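Local coordinates for protein inorganic pyrophosphatase (Ehrlichia chaffeensis, PDB 3LO0) that probably catalyses the magnesium-dependent hydrolysis of inorganic pyrophosphate to two phosphate ions, working as a homohexamer, at residues V39-S44 and A105-R110; S44-P49 and S70-C75; C75-I80 and D92-S97; R110-L115 and L128-H133. One frame throughout, in Å; residues are numbered along the deposited sequence.

Contacts 1, 3 and 4 lie in one curved mixed sheet. Strand 37-41 pairs with strand 106-118 in contact 1, strand 76-79 with 92-95 in contact 3, and strand 106-118 with 124-131 in contact 4. Contacts 1 and 3 are close, their centres about 6 Å apart, because strands 37-41 and 76-79 are neighbours; contacts 3 and 4, about 9 Å apart, meet where strand 92-95 runs parallel to 124-131. Contact 2 joins two loops ahead of strands 50-55 and 76-79, its centre about 18 Å from that of contact 4. Contact 2 starts at Ser44, shared with contact 1; contacts 2 and 3 precede 105-110, and contact 4 follows. They link sheet, predicted substrate pocket and subunit interface.

Contact 1: V39-S44 and A105-R110; sequences VIIEIS and AVIRAR
Val39 and Ile107 face each other as an antiparallel hydrogen-bonded pair. Val39 N donates to Ile107 O and Ile107 N donates back to Val39 O, each bond 2.9 Å long, with the donors tilted moderately from the carbonyl planes. The next bond is straighter: Ile41 N reaches Ala105 O at 3.0 Å with 177° at the hydrogen. Between these bonds lies the non-hydrogen-bonded pair Ile40 and Val106, where Val106 CA-H also points at Val39 O (CA to O 3.4 Å).

The side chain of Ile41 can be followed outward. Its CB lies 3.8 Å from Ala105 O. CG1, swung beside the backbone N (chi1 -61°), passes that oxygen and approaches Ile107 CG2. CD1 at the tip then touches the same methyl, Ile107 CG2, at 4.0 Å, the two side chains lying aslant. Ile107 CG2 thus fills the angle between Ile41 and the backbone of Val39, while Val39 CG2 leans on Ala109 CB at 4.1 Å. On the other face Ile40 CG1 meets Val106 CG2.

Beyond Ile41 the chain turns a corner, and Glu42 and Ile43 both face Tyr77 in a classic beta bulge. A second subunit packs on Val106 and Ile107 through its Cys62 and Phe66. The pairing closes part of the curled beta-sheet core of the soluble pyrophosphatase fold.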
loop_
_atom_site.group_PDB
_atom_site.type_symbol
_atom_site.label_atom_id
_atom_site.label_comp_id
_atom_site.label_asym_id
_atom_site.label_seq_id
_atom_site.Cartn_x
_atom_site.Cartn_y
_atom_site.Cartn_z
ATOM N N VAL A 39 -1.537 24.079 -7.681
ATOM C CA VAL A 39 -1.112 23.711 -6.349
ATOM C C VAL A 39 0.013 22.672 -6.427
ATOM O O VAL A 39 -0.127 21.635 -7.097
ATOM C CB VAL A 39 -2.293 23.145 -5.540
ATOM C CG1 VAL A 39 -1.843 22.853 -4.092
ATOM C CG2 VAL A 39 -3.501 24.104 -5.611
ATOM N N ILE A 40 1.125 22.955 -5.762
ATOM C CA ILE A 40 2.216 21.986 -5.648
ATOM C C ILE A 40 1.948 21.176 -4.428
ATOM O O ILE A 40 1.872 21.730 -3.333
ATOM C CB ILE A 40 3.597 22.643 -5.518
ATOM C CG1 ILE A 40 3.946 23.304 -6.840
ATOM C CG2 ILE A 40 4.652 21.555 -5.151
ATOM C CD1 ILE A 40 5.344 23.890 -6.924
ATOM N N ILE A 41 1.749 19.878 -4.611
ATOM C CA ILE A 41 1.438 18.983 -3.511
ATOM C C ILE A 41 2.699 18.670 -2.691
ATOM O O ILE A 41 3.769 18.339 -3.248
ATOM C CB ILE A 41 0.757 17.674 -3.980
ATOM C CG1 ILE A 41 -0.593 17.956 -4.685
ATOM C CG2 ILE A 41 0.497 16.750 -2.785
ATOM C CD1 ILE A 41 -1.568 18.785 -3.835
ATOM N N GLU A 42 2.566 18.809 -1.382
ATOM C CA GLU A 42 3.621 18.467 -0.450
ATOM C C GLU A 42 3.395 17.142 0.250
ATOM O O GLU A 42 4.353 16.383 0.456
ATOM C CB GLU A 42 3.748 19.544 0.608
ATOM C CG GLU A 42 4.356 20.797 0.091
ATOM C CD GLU A 42 4.295 21.904 1.098
ATOM O OE1 GLU A 42 3.158 22.223 1.535
ATOM O OE2 GLU A 42 5.374 22.456 1.439
ATOM N N ILE A 43 2.137 16.893 0.636
ATOM C CA ILE A 43 1.747 15.704 1.388
ATOM C C ILE A 43 0.488 15.092 0.754
ATOM O O ILE A 43 -0.523 15.787 0.561
ATOM C CB ILE A 43 1.400 16.096 2.858
ATOM C CG1 ILE A 43 2.618 16.767 3.520
ATOM C CG2 ILE A 43 0.915 14.887 3.649
ATOM C CD1 ILE A 43 2.353 17.385 4.839
ATOM N N SER A 44 0.538 13.798 0.505
ATOM C CA SER A 44 -0.546 13.076 -0.156
ATOM C C SER A 44 -1.639 12.804 0.853
ATOM O O SER A 44 -1.332 12.520 1.989
ATOM C CB SER A 44 -0.016 11.752 -0.707
ATOM O OG SER A 44 1.058 11.965 -1.589
ATOM N N ALA A 105 4.028 16.886 -7.400
ATOM C CA ALA A 105 3.205 17.049 -8.575
ATOM C C ALA A 105 2.431 18.365 -8.513
ATOM O O ALA A 105 2.026 18.794 -7.425
ATOM C CB ALA A 105 2.209 15.863 -8.697
ATOM N N VAL A 106 2.226 19.007 -9.669
ATOM C CA VAL A 106 1.324 20.164 -9.735
ATOM C C VAL A 106 -0.059 19.673 -10.107
ATOM O O VAL A 106 -0.228 18.925 -11.085
ATOM C CB VAL A 106 1.762 21.180 -10.801
ATOM C CG1 VAL A 106 0.854 22.431 -10.781
ATOM C CG2 VAL A 106 3.217 21.569 -10.604
ATOM N N ILE A 107 -1.061 20.131 -9.384
ATOM C CA ILE A 107 -2.443 19.904 -9.787
ATOM C C ILE A 107 -3.183 21.231 -9.987
ATOM O O ILE A 107 -3.066 22.184 -9.203
ATOM C CB ILE A 107 -3.177 18.967 -8.813
ATOM C CG1 ILE A 107 -4.589 18.612 -9.331
ATOM C CG2 ILE A 107 -3.191 19.563 -7.415
ATOM C CD1 ILE A 107 -5.266 17.438 -8.536
ATOM N N ARG A 108 -3.942 21.281 -11.071
ATOM C CA ARG A 108 -4.795 22.418 -11.347
ATOM C C ARG A 108 -6.093 22.255 -10.552
ATOM O O ARG A 108 -6.819 21.205 -10.669
ATOM C CB ARG A 108 -5.096 22.471 -12.822
ATOM C CG ARG A 108 -3.877 22.610 -13.696
ATOM C CD ARG A 108 -4.269 22.398 -15.163
ATOM N NE ARG A 108 -4.439 20.970 -15.439
ATOM C CZ ARG A 108 -4.717 20.461 -16.637
ATOM N NH1 ARG A 108 -4.886 21.260 -17.692
ATOM N NH2 ARG A 108 -4.823 19.143 -16.783
ATOM N N ALA A 109 -6.347 23.226 -9.688
ATOM C CA ALA A 109 -7.459 23.143 -8.758
ATOM C C ALA A 109 -8.280 24.402 -8.779
ATOM O O ALA A 109 -7.901 25.402 -9.388
ATOM C CB ALA A 109 -6.966 22.858 -7.338
ATOM N N ARG A 110 -9.432 24.340 -8.127
ATOM C CA ARG A 110 -10.226 25.551 -7.949
ATOM C C ARG A 110 -10.708 25.629 -6.536
ATOM O O ARG A 110 -11.167 24.624 -5.963
ATOM C CB ARG A 110 -11.356 25.677 -8.955
ATOM C CG ARG A 110 -12.308 24.537 -9.028
ATOM C CD ARG A 110 -13.373 24.797 -10.145
ATOM N NE ARG A 110 -14.256 23.636 -10.185
ATOM C CZ ARG A 110 -15.188 23.370 -9.264
ATOM N NH1 ARG A 110 -15.893 22.251 -9.353
ATOM N NH2 ARG A 110 -15.422 24.215 -8.262
#

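Contact 2: S44-P49 and S70-C75; sequences SQNSCP and SMYYPC
The ring of Pro49 packs against Met71 O, Pro49 CB coming to 3.3 Å from it; this carbonyl is buried without a polar partner in the model. At Tyr72 two groups of 44-49 approach. Ser47 O lies 3.2 Å from Tyr72 CB, and the Asn46 amide crosses the ring aslant, its ND2 3.2 Å from Tyr72 CE1 and the two planes 77° apart. The Tyr72 ring is placed there by a chi1 of 63°, which sets CG between the backbone N and the carbonyl carbon.

Tyr73 is tied at both ends of its backbone. Its N donates to water 2, which in turn donates to Ser47 OG, while its O takes a weak bond from Asn46 N. The Ser47 hydroxyl itself donates to Ser44 O at 2.8 Å, so it links the turn to the water. Water 1 donates to Gln45 OE1 at 2.7 Å and weakly to Pro74 O. Cys75 C packs against Gln45 CB at 3.3 Å, while Gln45 NE2 bonds Ser97 O.

A third subunit exchanges Ser70 and Tyr72 hydrogen bonds with 70-75. Two adjoining loops thus carry both a hexamer interface and Tyr73, which borders the predicted substrate pocket beside Tyr77 and Tyr163.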
loop_
_atom_site.group_PDB
_atom_site.type_symbol
_atom_site.label_atom_id
_atom_site.label_comp_id
_atom_site.label_asym_id
_atom_site.label_seq_id
_atom_site.Cartn_x
_atom_site.Cartn_y
_atom_site.Cartn_z
ATOM N N SER A 44 0.538 13.798 0.505
ATOM C CA SER A 44 -0.546 13.076 -0.156
ATOM C C SER A 44 -1.639 12.804 0.853
ATOM O O SER A 44 -1.332 12.520 1.989
ATOM C CB SER A 44 -0.016 11.752 -0.707
ATOM O OG SER A 44 1.058 11.965 -1.589
ATOM N N GLN A 45 -2.908 12.824 0.454
ATOM C CA GLN A 45 -3.958 12.430 1.398
ATOM C C GLN A 45 -3.838 10.956 1.717
ATOM O O GLN A 45 -3.327 10.169 0.916
ATOM C CB GLN A 45 -5.369 12.750 0.874
ATOM C CG GLN A 45 -5.850 11.946 -0.280
ATOM C CD GLN A 45 -7.243 12.391 -0.779
ATOM O OE1 GLN A 45 -7.624 13.581 -0.756
ATOM N NE2 GLN A 45 -7.986 11.425 -1.264
ATOM N N ASN A 46 -4.312 10.600 2.901
ATOM C CA ASN A 46 -4.275 9.232 3.369
ATOM C C ASN A 46 -2.827 8.642 3.340
ATOM O O ASN A 46 -2.617 7.437 3.090
ATOM C CB ASN A 46 -5.265 8.365 2.564
ATOM C CG ASN A 46 -6.636 9.022 2.352
ATOM O OD1 ASN A 46 -7.303 8.745 1.321
ATOM N ND2 ASN A 46 -7.073 9.879 3.281
ATOM N N SER A 47 -1.824 9.492 3.538
ATOM C CA SER A 47 -0.431 9.037 3.680
ATOM C C SER A 47 -0.069 8.847 5.143
ATOM O O SER A 47 -0.790 9.309 6.034
ATOM C CB SER A 47 0.529 10.063 3.059
ATOM O OG SER A 47 0.472 11.337 3.715
ATOM N N CYS A 48 1.087 8.233 5.399
ATOM C CA CYS A 48 1.640 8.120 6.767
ATOM C C CYS A 48 1.790 9.522 7.379
ATOM O O CYS A 48 1.800 10.479 6.651
ATOM C CB CYS A 48 2.985 7.390 6.733
ATOM S SG CYS A 48 2.895 5.648 5.992
ATOM N N PRO A 49 1.867 9.643 8.715
ATOM C CA PRO A 49 1.997 10.983 9.297
ATOM C C PRO A 49 3.372 11.638 9.075
ATOM O O PRO A 49 4.014 12.000 10.067
ATOM C CB PRO A 49 1.786 10.757 10.820
ATOM C CG PRO A 49 1.462 9.421 11.035
ATOM C CD PRO A 49 1.609 8.621 9.732
ATOM N N SER A 70 -1.333 10.114 15.882
ATOM C CA SER A 70 -1.714 9.088 14.888
ATOM C C SER A 70 -2.827 9.645 13.981
ATOM O O SER A 70 -4.009 9.169 13.968
ATOM C CB SER A 70 -2.114 7.737 15.533
ATOM O OG SER A 70 -3.408 7.797 16.119
ATOM N N MET A 71 -2.435 10.665 13.216
ATOM C CA MET A 71 -3.332 11.421 12.364
ATOM C C MET A 71 -2.723 11.420 10.956
ATOM O O MET A 71 -1.517 11.259 10.780
ATOM C CB MET A 71 -3.523 12.869 12.890
ATOM C CG MET A 71 -4.219 12.978 14.309
ATOM S SD MET A 71 -4.984 14.553 14.877
ATOM C CE MET A 71 -6.654 14.408 14.192
ATOM N N TYR A 72 -3.560 11.592 9.953
ATOM C CA TYR A 72 -3.051 11.789 8.579
ATOM C C TYR A 72 -3.772 12.977 7.941
ATOM O O TYR A 72 -4.863 13.332 8.349
ATOM C CB TYR A 72 -3.210 10.500 7.767
ATOM C CG TYR A 72 -4.619 10.114 7.619
ATOM C CD1 TYR A 72 -5.364 10.590 6.558
ATOM C CD2 TYR A 72 -5.238 9.267 8.544
ATOM C CE1 TYR A 72 -6.693 10.268 6.410
ATOM C CE2 TYR A 72 -6.575 8.946 8.414
ATOM C CZ TYR A 72 -7.295 9.449 7.338
ATOM O OH TYR A 72 -8.632 9.155 7.160
ATOM N N TYR A 73 -3.141 13.605 6.960
ATOM C CA TYR A 73 -3.760 14.706 6.248
ATOM C C TYR A 73 -5.033 14.268 5.560
ATOM O O TYR A 73 -5.018 13.257 4.852
ATOM C CB TYR A 73 -2.756 15.318 5.248
ATOM C CG TYR A 73 -1.853 16.293 5.943
ATOM C CD1 TYR A 73 -0.793 15.844 6.704
ATOM C CD2 TYR A 73 -2.094 17.658 5.891
ATOM C CE1 TYR A 73 0.035 16.710 7.377
ATOM C CE2 TYR A 73 -1.257 18.558 6.574
ATOM C CZ TYR A 73 -0.208 18.063 7.335
ATOM O OH TYR A 73 0.657 18.911 8.021
ATOM N N PRO A 74 -6.151 14.990 5.788
ATOM C CA PRO A 74 -7.440 14.545 5.273
ATOM C C PRO A 74 -7.627 14.801 3.773
ATOM O O PRO A 74 -8.573 14.298 3.199
ATOM C CB PRO A 74 -8.453 15.384 6.065
ATOM C CG PRO A 74 -7.707 16.571 6.481
ATOM C CD PRO A 74 -6.278 16.235 6.564
ATOM N N CYS A 75 -6.777 15.638 3.185
ATOM C CA CYS A 75 -6.787 15.886 1.747
ATOM C C CYS A 75 -5.338 16.051 1.299
ATOM O O CYS A 75 -4.437 16.178 2.138
ATOM C CB CYS A 75 -7.534 17.179 1.411
ATOM S SG CYS A 75 -9.198 17.487 2.047
HETATM O O HOH W 1 -10.034 14.447 0.028
HETATM O O HOH W 2 -0.723 12.281 6.140
#

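Contact 3: C75-I80 and D92-S97; sequences CNYGFI and DVLVAS. With SO4 (sulfate ion), chain B.
Tyr77 and Asp92 bring their polar ends together in the predicted substrate and magnesium site, Tyr77 OH standing 3.1 Å from Asp92 OD2 with ring and carboxylate planes 43° apart. The hydroxyl donates a bond to sulfate O1, which lies at the edge of the Tyr77 ring, in its plane; the very short OH to O1 distance, 2.5 Å, is doubtful. Lys126 NZ is a further hydrogen-bonding partner of Tyr77 OH.

The ring is held along its flank by Leu94, whose CD2 sits at the ring edge, 3.8 Å from Tyr77 CD1. With CG opposite the backbone N across the CA-CB bond (chi1 -180°), the ring extends along the strand toward Asp92. Leu94 CB in turn rests on Cys75 CB.

Outward, the antiparallel strands set these groups in place. Gly78 and Val93 exchange two backbone bonds: Gly78 N to Val93 O in the carbonyl plane, and Val93 N to Gly78 O at 2.8 Å. Further along, Val95 N donates to Asn76 O at 2.7 Å, whereas the return bond from Asn76 N is weak. Asn76 ND2 bonds Ser97 OG weakly, and that OG is also hydrogen-bonded to Phe99 O, while Asn76 OD1 accepts from the backbone N of Gln45 and Val101. On the face away from Tyr77, Val93 CG2 packs on Ile80 CG1 at 3.5 Å.

Tyr77 is a predicted substrate ligand and Asp92 a predicted ligand of both magnesium ions. The sulfate, though probably from the crystallisation liquor, is consistent with a phosphate position, where the tyrosine would hold a substrate oxygen next to the metal-binding carboxylate.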
loop_
_atom_site.group_PDB
_atom_site.type_symbol
_atom_site.label_atom_id
_atom_site.label_comp_id
_atom_site.label_asym_id
_atom_site.label_seq_id
_atom_site.Cartn_x
_atom_site.Cartn_y
_atom_site.Cartn_z
ATOM N N CYS A 75 -6.777 15.638 3.185
ATOM C CA CYS A 75 -6.787 15.886 1.747
ATOM C C CYS A 75 -5.338 16.051 1.299
ATOM O O CYS A 75 -4.437 16.178 2.138
ATOM C CB CYS A 75 -7.534 17.179 1.411
ATOM S SG CYS A 75 -9.198 17.487 2.047
ATOM N N ASN A 76 -5.087 16.021 -0.013
ATOM C CA ASN A 76 -3.763 16.387 -0.496
ATOM C C ASN A 76 -3.485 17.797 -0.029
ATOM O O ASN A 76 -4.380 18.655 -0.012
ATOM C CB ASN A 76 -3.669 16.267 -2.023
ATOM C CG ASN A 76 -3.988 14.872 -2.513
ATOM O OD1 ASN A 76 -3.236 13.922 -2.260
ATOM N ND2 ASN A 76 -5.087 14.732 -3.236
ATOM N N TYR A 77 -2.278 18.029 0.452
ATOM C CA TYR A 77 -1.952 19.276 1.053
ATOM C C TYR A 77 -0.724 19.870 0.416
ATOM O O TYR A 77 0.272 19.188 0.231
ATOM C CB TYR A 77 -1.725 19.073 2.547
ATOM C CG TYR A 77 -1.372 20.323 3.308
ATOM C CD1 TYR A 77 -2.357 21.199 3.702
ATOM C CD2 TYR A 77 -0.055 20.623 3.651
ATOM C CE1 TYR A 77 -2.075 22.318 4.434
ATOM C CE2 TYR A 77 0.248 21.791 4.364
ATOM C CZ TYR A 77 -0.788 22.630 4.747
ATOM O OH TYR A 77 -0.586 23.773 5.450
ATOM N N GLY A 78 -0.771 21.151 0.080
ATOM C CA GLY A 78 0.397 21.788 -0.537
ATOM C C GLY A 78 0.221 23.283 -0.579
ATOM O O GLY A 78 -0.530 23.834 0.231
ATOM N N PHE A 79 0.822 23.929 -1.559
ATOM C CA PHE A 79 0.861 25.404 -1.593
ATOM C C PHE A 79 0.736 25.963 -2.991
ATOM O O PHE A 79 0.960 25.255 -3.994
ATOM C CB PHE A 79 2.183 25.919 -0.955
ATOM C CG PHE A 79 3.435 25.543 -1.727
ATOM C CD1 PHE A 79 4.048 24.318 -1.539
ATOM C CD2 PHE A 79 3.988 26.415 -2.642
ATOM C CE1 PHE A 79 5.194 23.991 -2.216
ATOM C CE2 PHE A 79 5.141 26.084 -3.346
ATOM C CZ PHE A 79 5.740 24.886 -3.147
ATOM N N ILE A 80 0.382 27.250 -3.071
ATOM C CA ILE A 80 0.328 27.919 -4.372
ATOM C C ILE A 80 1.666 28.628 -4.598
ATOM O O ILE A 80 2.033 29.498 -3.826
ATOM C CB ILE A 80 -0.782 28.959 -4.472
ATOM C CG1 ILE A 80 -2.103 28.404 -3.941
ATOM C CG2 ILE A 80 -0.893 29.540 -5.922
ATOM C CD1 ILE A 80 -3.238 29.422 -3.965
ATOM N N ASP A 92 -1.437 28.065 1.723
ATOM C CA ASP A 92 -1.603 26.611 1.812
ATOM C C ASP A 92 -2.991 26.205 1.345
ATOM O O ASP A 92 -4.009 26.881 1.631
ATOM C CB ASP A 92 -1.429 26.136 3.258
ATOM C CG ASP A 92 -0.043 26.415 3.795
ATOM O OD1 ASP A 92 0.937 26.257 3.023
ATOM O OD2 ASP A 92 0.049 26.795 4.989
ATOM N N VAL A 93 -3.027 25.046 0.704
ATOM C CA VAL A 93 -4.209 24.548 0.066
ATOM C C VAL A 93 -4.405 23.052 0.368
ATOM O O VAL A 93 -3.486 22.232 0.188
ATOM C CB VAL A 93 -4.139 24.753 -1.464
ATOM C CG1 VAL A 93 -5.456 24.334 -2.134
ATOM C CG2 VAL A 93 -3.776 26.162 -1.792
ATOM N N LEU A 94 -5.627 22.716 0.772
ATOM C CA LEU A 94 -6.113 21.344 0.770
ATOM C C LEU A 94 -6.812 21.056 -0.543
ATOM O O LEU A 94 -7.760 21.751 -0.894
ATOM C CB LEU A 94 -7.125 21.138 1.895
ATOM C CG LEU A 94 -6.523 21.369 3.278
ATOM C CD1 LEU A 94 -7.544 22.001 4.213
ATOM C CD2 LEU A 94 -5.979 20.024 3.825
ATOM N N VAL A 95 -6.386 20.024 -1.255
ATOM C CA VAL A 95 -7.063 19.630 -2.472
ATOM C C VAL A 95 -7.742 18.293 -2.250
ATOM O O VAL A 95 -7.081 17.294 -2.091
ATOM C CB VAL A 95 -6.130 19.536 -3.674
ATOM C CG1 VAL A 95 -6.943 19.314 -4.979
ATOM C CG2 VAL A 95 -5.237 20.820 -3.783
ATOM N N ALA A 96 -9.061 18.288 -2.219
ATOM C CA ALA A 96 -9.803 17.035 -2.104
ATOM C C ALA A 96 -9.638 16.262 -3.397
ATOM O O ALA A 96 -9.597 16.840 -4.474
ATOM C CB ALA A 96 -11.281 17.335 -1.820
ATOM N N SER A 97 -9.477 14.938 -3.317
ATOM C CA SER A 97 -9.360 14.170 -4.516
ATOM C C SER A 97 -9.826 12.714 -4.302
ATOM O O SER A 97 -10.029 12.290 -3.176
ATOM C CB SER A 97 -7.932 14.244 -5.051
ATOM O OG SER A 97 -7.057 13.480 -4.276
HETATM S S SO4 B . 2.147 24.452 7.832
HETATM O O1 SO4 B . 1.620 23.943 6.560
HETATM O O2 SO4 B . 1.872 23.540 8.959
HETATM O O3 SO4 B . 3.609 24.625 7.680
HETATM O O4 SO4 B . 1.487 25.722 8.183
#

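Contact 4: R110-L115 and L128-H133; sequences RPVGVL and LAVPTH
A beta hairpin of strands 106-118 and 124-131 contains this contact, interrupted by a classic beta bulge in which Val112 and Gly113 both face Leu128. Leu128 O takes a straight bond from Val112 N (2.8 Å, 176° at the hydrogen), lying in the carbonyl plane, and a weak one from Gly113 N. Leu128 N answers with a 2.9 Å bond to Gly113 O, approaching from above the carbonyl plane. On the other side of the bulge Arg110 and Val130 form a regular hydrogen-bonded pair, Arg110 N to Val130 O at 2.8 Å and Val130 N back to Arg110 O. Between this pair and the bulge, Pro111 and Ala129 come unusually close, CA to CA 3.9 Å, and Ala129 CB presses to 3.1 Å from Arg110 O.

The extra residue shifts the register by one within the sheet, whose strand 124-131 pairs on its other edge with Leu94 and Ala96. Val112 CG2 approaches Leu128 CG at 4.0 Å, and Val112 CG1 reaches Val130 CG2, the two valine side chains at about a right angle.

Arg110 runs extended from CG to NE across Val130. Val130 CG2 sits over the centre of one face of the guanidinium group, 3.6 Å from Arg110 CZ. Around the group's rim, NH2 bonds Ile142 O and NH1 donates to water 4, which donates to Pro131 O. NE has a weak bond to water 3, which also accepts from His133 N. Helix 180-189 covers Pro111 and Val114, and helix 150-162 packs on Leu128 through Leu153 and Ile156.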
loop_
_atom_site.group_PDB
_atom_site.type_symbol
_atom_site.label_atom_id
_atom_site.label_comp_id
_atom_site.label_asym_id
_atom_site.label_seq_id
_atom_site.Cartn_x
_atom_site.Cartn_y
_atom_site.Cartn_z
ATOM N N ARG A 110 -9.432 24.340 -8.127
ATOM C CA ARG A 110 -10.226 25.551 -7.949
ATOM C C ARG A 110 -10.708 25.629 -6.536
ATOM O O ARG A 110 -11.167 24.624 -5.963
ATOM C CB ARG A 110 -11.356 25.677 -8.955
ATOM C CG ARG A 110 -12.308 24.537 -9.028
ATOM C CD ARG A 110 -13.373 24.797 -10.145
ATOM N NE ARG A 110 -14.256 23.636 -10.185
ATOM C CZ ARG A 110 -15.188 23.370 -9.264
ATOM N NH1 ARG A 110 -15.893 22.251 -9.353
ATOM N NH2 ARG A 110 -15.422 24.215 -8.262
ATOM N N PRO A 111 -10.536 26.803 -5.939
ATOM C CA PRO A 111 -10.907 26.959 -4.563
ATOM C C PRO A 111 -12.414 26.915 -4.425
ATOM O O PRO A 111 -13.128 27.358 -5.326
ATOM C CB PRO A 111 -10.422 28.358 -4.213
ATOM C CG PRO A 111 -10.355 29.062 -5.506
ATOM C CD PRO A 111 -10.188 28.087 -6.563
ATOM N N VAL A 112 -12.876 26.395 -3.300
ATOM C CA VAL A 112 -14.288 26.417 -2.991
ATOM C C VAL A 112 -14.605 26.982 -1.621
ATOM O O VAL A 112 -15.781 27.112 -1.268
ATOM C CB VAL A 112 -14.907 25.034 -3.142
ATOM C CG1 VAL A 112 -14.744 24.575 -4.605
ATOM C CG2 VAL A 112 -14.273 24.029 -2.166
ATOM N N GLY A 113 -13.571 27.342 -0.866
ATOM C CA GLY A 113 -13.751 27.793 0.494
ATOM C C GLY A 113 -12.425 27.930 1.186
ATOM O O GLY A 113 -11.367 27.674 0.575
ATOM N N VAL A 114 -12.494 28.347 2.450
ATOM C CA VAL A 114 -11.330 28.515 3.286
ATOM C C VAL A 114 -11.663 28.199 4.763
ATOM O O VAL A 114 -12.728 28.574 5.286
ATOM C CB VAL A 114 -10.708 29.941 3.080
ATOM C CG1 VAL A 114 -11.723 31.043 3.380
ATOM C CG2 VAL A 114 -9.442 30.105 3.901
ATOM N N LEU A 115 -10.760 27.467 5.400
ATOM C CA LEU A 115 -10.835 27.175 6.793
ATOM C C LEU A 115 -9.970 28.214 7.499
ATOM O O LEU A 115 -8.784 28.336 7.233
ATOM C CB LEU A 115 -10.322 25.767 7.113
ATOM C CG LEU A 115 -10.280 25.424 8.613
ATOM C CD1 LEU A 115 -11.701 25.514 9.212
ATOM C CD2 LEU A 115 -9.677 24.065 8.866
ATOM N N LEU A 128 -9.560 25.408 0.799
ATOM C CA LEU A 128 -10.097 24.117 0.368
ATOM C C LEU A 128 -10.430 24.233 -1.115
ATOM O O LEU A 128 -11.150 25.127 -1.547
ATOM C CB LEU A 128 -11.359 23.708 1.150
ATOM C CG LEU A 128 -12.005 22.367 0.745
ATOM C CD1 LEU A 128 -11.044 21.217 1.043
ATOM C CD2 LEU A 128 -13.454 22.175 1.379
ATOM N N ALA A 129 -9.918 23.306 -1.911
ATOM C CA ALA A 129 -10.103 23.352 -3.354
ATOM C C ALA A 129 -10.362 21.952 -3.866
ATOM O O ALA A 129 -10.120 20.963 -3.157
ATOM C CB ALA A 129 -8.834 23.969 -4.036
ATOM N N VAL A 130 -10.876 21.876 -5.089
ATOM C CA VAL A 130 -11.122 20.627 -5.750
ATOM C C VAL A 130 -10.454 20.657 -7.099
ATOM O O VAL A 130 -10.148 21.734 -7.607
ATOM C CB VAL A 130 -12.608 20.333 -5.932
ATOM C CG1 VAL A 130 -13.301 20.212 -4.572
ATOM C CG2 VAL A 130 -13.266 21.407 -6.888
ATOM N N PRO A 131 -10.200 19.483 -7.665
ATOM C CA PRO A 131 -9.625 19.447 -9.010
ATOM C C PRO A 131 -10.551 20.104 -10.040
ATOM O O PRO A 131 -11.788 20.032 -9.915
ATOM C CB PRO A 131 -9.470 17.960 -9.289
ATOM C CG PRO A 131 -9.424 17.294 -7.924
ATOM C CD PRO A 131 -10.352 18.130 -7.094
ATOM N N THR A 132 -9.969 20.733 -11.054
ATOM C CA THR A 132 -10.778 21.354 -12.083
ATOM C C THR A 132 -11.444 20.275 -12.930
ATOM O O THR A 132 -11.002 19.125 -12.951
ATOM C CB THR A 132 -9.960 22.288 -12.989
ATOM O OG1 THR A 132 -8.949 21.533 -13.654
ATOM C CG2 THR A 132 -9.303 23.364 -12.150
ATOM N N HIS A 133 -12.471 20.682 -13.673
ATOM C CA HIS A 133 -13.290 19.751 -14.432
ATOM C C HIS A 133 -12.454 18.979 -15.445
ATOM O O HIS A 133 -12.747 17.825 -15.746
ATOM C CB HIS A 133 -14.461 20.461 -15.105
ATOM C CG HIS A 133 -14.094 21.228 -16.332
ATOM N ND1 HIS A 133 -14.161 20.676 -17.597
ATOM C CD2 HIS A 133 -13.686 22.509 -16.496
ATOM C CE1 HIS A 133 -13.797 21.586 -18.487
ATOM N NE2 HIS A 133 -13.506 22.707 -17.848
HETATM O O HOH W 3 -13.451 23.465 -13.323
HETATM O O HOH W 4 -14.342 19.917 -10.749
#